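Local coordinates for protein putative decarboxylase involved in desferrioxamine biosynthesis (Erwinia amylovora, PDB 5O5C) that probably decarboxylates lysine with the help of pyridoxal 5'-phosphate, a step in the making of the siderophore desferrioxamine, at residues 266-271 / 295-300. Numbering follows the deposited sequence.
With PLP (pyridoxal-5'-phosphate), chain H.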
loop_
_atom_site.group_PDB
_atom_site.type_symbol
_atom_site.label_atom_id
_atom_site.label_comp_id
_atom_site.label_asym_id
_atom_site.label_seq_id
_atom_site.Cartn_x
_atom_site.Cartn_y
_atom_site.Cartn_z
ATOM N N VAL B 266 -18.747 17.133 1.924
ATOM C CA VAL B 266 -18.038 17.630 3.085
ATOM C C VAL B 266 -17.103 16.574 3.725
ATOM O O VAL B 266 -17.517 15.488 4.075
ATOM C CB VAL B 266 -18.998 18.128 4.194
ATOM C CG1 VAL B 266 -18.184 18.697 5.337
ATOM C CG2 VAL B 266 -19.948 19.200 3.675
ATOM N N VAL B 267 -15.839 16.934 3.918
ATOM C CA VAL B 267 -14.975 16.130 4.746
ATOM C C VAL B 267 -14.941 16.687 6.141
ATOM O O VAL B 267 -14.501 17.823 6.356
ATOM C CB VAL B 267 -13.561 15.990 4.179
ATOM C CG1 VAL B 267 -12.647 15.302 5.179
ATOM C CG2 VAL B 267 -13.609 15.284 2.841
ATOM N N ALA B 268 -15.387 15.833 7.072
ATOM C CA ALA B 268 -15.331 16.048 8.523
ATOM C C ALA B 268 -14.231 15.209 9.097
ATOM O O ALA B 268 -14.246 13.966 8.912
ATOM C CB ALA B 268 -16.639 15.628 9.164
ATOM N N THR B 269 -13.325 15.867 9.835
ATOM C CA THR B 269 -12.187 15.246 10.446
ATOM C C THR B 269 -12.414 15.048 11.958
ATOM O O THR B 269 -12.521 16.025 12.747
ATOM C CB THR B 269 -10.933 16.070 10.099
ATOM O OG1 THR B 269 -10.883 16.153 8.689
ATOM C CG2 THR B 269 -9.677 15.421 10.611
ATOM N N SER B 270 -12.517 13.771 12.347
ATOM C CA SER B 270 -12.766 13.386 13.721
ATOM C C SER B 270 -11.426 13.111 14.369
ATOM O O SER B 270 -11.120 11.967 14.773
ATOM C CB SER B 270 -13.740 12.191 13.789
ATOM O OG SER B 270 -13.291 11.045 13.038
ATOM N N GLY B 271 -10.611 14.173 14.450
ATOM C CA GLY B 271 -9.232 14.091 14.919
ATOM C C GLY B 271 -8.284 14.695 13.921
ATOM O O GLY B 271 -7.711 13.965 13.076
ATOM N N MET B 295 -21.166 12.778 3.062
ATOM C CA MET B 295 -20.397 12.991 4.274
ATOM C C MET B 295 -19.306 11.949 4.413
ATOM O O MET B 295 -19.549 10.729 4.533
ATOM C CB MET B 295 -21.255 12.998 5.522
ATOM C CG MET B 295 -20.601 13.703 6.698
ATOM S SD MET B 295 -21.429 13.296 8.241
ATOM C CE MET B 295 -20.361 14.064 9.442
ATOM N N HIS B 296 -18.081 12.439 4.394
ATOM C CA HIS B 296 -16.962 11.585 4.660
ATOM C C HIS B 296 -16.368 11.944 6.015
ATOM O O HIS B 296 -16.065 13.110 6.294
ATOM C CB HIS B 296 -15.941 11.722 3.562
ATOM C CG HIS B 296 -14.658 11.060 3.887
ATOM N ND1 HIS B 296 -14.592 9.717 4.158
ATOM C CD2 HIS B 296 -13.402 11.547 4.032
ATOM C CE1 HIS B 296 -13.340 9.389 4.366
ATOM N NE2 HIS B 296 -12.600 10.486 4.352
ATOM N N VAL B 297 -16.243 10.955 6.884
ATOM C CA VAL B 297 -15.546 11.182 8.155
ATOM C C VAL B 297 -14.113 10.697 8.042
ATOM O O VAL B 297 -13.892 9.513 7.800
ATOM C CB VAL B 297 -16.303 10.547 9.323
ATOM C CG1 VAL B 297 -15.480 10.525 10.593
ATOM C CG2 VAL B 297 -17.545 11.351 9.554
ATOM N N ASP B 298 -13.145 11.607 8.141
ATOM C CA ASP B 298 -11.721 11.225 8.213
ATOM C C ASP B 298 -11.375 10.957 9.660
ATOM O O ASP B 298 -11.193 11.877 10.443
ATOM C CB ASP B 298 -10.833 12.257 7.553
ATOM C CG ASP B 298 -9.377 11.864 7.502
ATOM O OD1 ASP B 298 -8.946 10.877 8.123
ATOM O OD2 ASP B 298 -8.623 12.576 6.870
ATOM N N ALA B 299 -11.271 9.683 10.005
ATOM C CA ALA B 299 -11.022 9.264 11.379
ATOM C C ALA B 299 -9.637 8.613 11.575
ATOM O O ALA B 299 -9.431 7.761 12.429
ATOM C CB ALA B 299 -12.128 8.350 11.831
ATOM N N ALA B 300 -8.673 9.021 10.777
ATOM C CA ALA B 300 -7.475 8.248 10.664
ATOM C C ALA B 300 -6.815 8.159 12.029
ATOM O O ALA B 300 -6.329 7.089 12.451
ATOM C CB ALA B 300 -6.544 8.864 9.616
HETATM N N1 PLP H . -6.124 11.674 7.664
HETATM C C2 PLP H . -5.710 12.114 8.870
HETATM C C2A PLP H . -6.675 12.759 9.820
HETATM C C3 PLP H . -4.300 11.934 9.242
HETATM O O3 PLP H . -3.816 12.361 10.455
HETATM C C4 PLP H . -3.442 11.262 8.236
HETATM C C4A PLP H . -1.990 11.088 8.463
HETATM C C5 PLP H . -4.013 10.832 6.959
HETATM C C6 PLP H . -5.350 11.093 6.733
HETATM C C5A PLP H . -3.133 10.161 5.928
HETATM O O4P PLP H . -2.871 8.866 6.493
HETATM P P PLP H . -1.809 7.772 5.962
HETATM O O1P PLP H . -0.474 8.337 6.331
HETATM O O2P PLP H . -2.110 6.547 6.788
HETATM O O3P PLP H . -1.961 7.555 4.498
HETATM O O HOH W 1 -8.618 15.170 6.999
HETATM O O HOH W 2 -8.859 11.594 12.339
#
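Two parallel strands of the cofactor-binding sheet meet here, and the pyridoxal phosphate pocket lies at their C-terminal ends. Val266 to Thr269 pair in order with Met295 to Asp298. Val266 O accepts from His296 N at 3.1 Å, and Ala268 N gives to His296 O at 2.9 Å. Asp298 N then reaches Ala268 O at 2.7 Å, and Ser270 N donates to Asp298 O.

Val267, Thr269, His296 and Asp298 share one face of the sheet, where helix 170-189 packs on Val267 and His296. Val267 and His296 lie side by side, with Val267 CG2 at the ring edge, 3.9 Å from His296 CD2. Both ring nitrogens are bonded: ND1 to Ser323 and NE2 to Asn174. This should fix the rotation of the ring.

Asp298 CG stands anti to the backbone N (chi1 -175°), which carries the carboxylate to the pyridine nitrogen. Asp298 OD2 comes within 2.8 Å of PLP N1. A carboxylate so close probably favours protonation of that nitrogen. The same oxygen accepts from Asn174 and from a water that also donates to Thr269 OG1. Asp298 OD1 accepts a hydrogen bond from Ala300 N, closing an Asx turn. Ala300 CB lies over one face of the pyridine ring, 3.4 Å from PLP C2.

On the other face, Ala268 CB touches Met295 CE at 4.0 Å, and helix 281-290 packs on Val266, Ala268 and Met295. Past the strand, Ser270 OG adds a weak hydrogen bond to Asp298 O (3.4 Å).

Strand 262-269, helix 281-290 and strand 294-299 form a beta-alpha-beta unit. An aspartate at a strand end beside the pyridine nitrogen is characteristic of fold type I PLP enzymes, including group II decarboxylases.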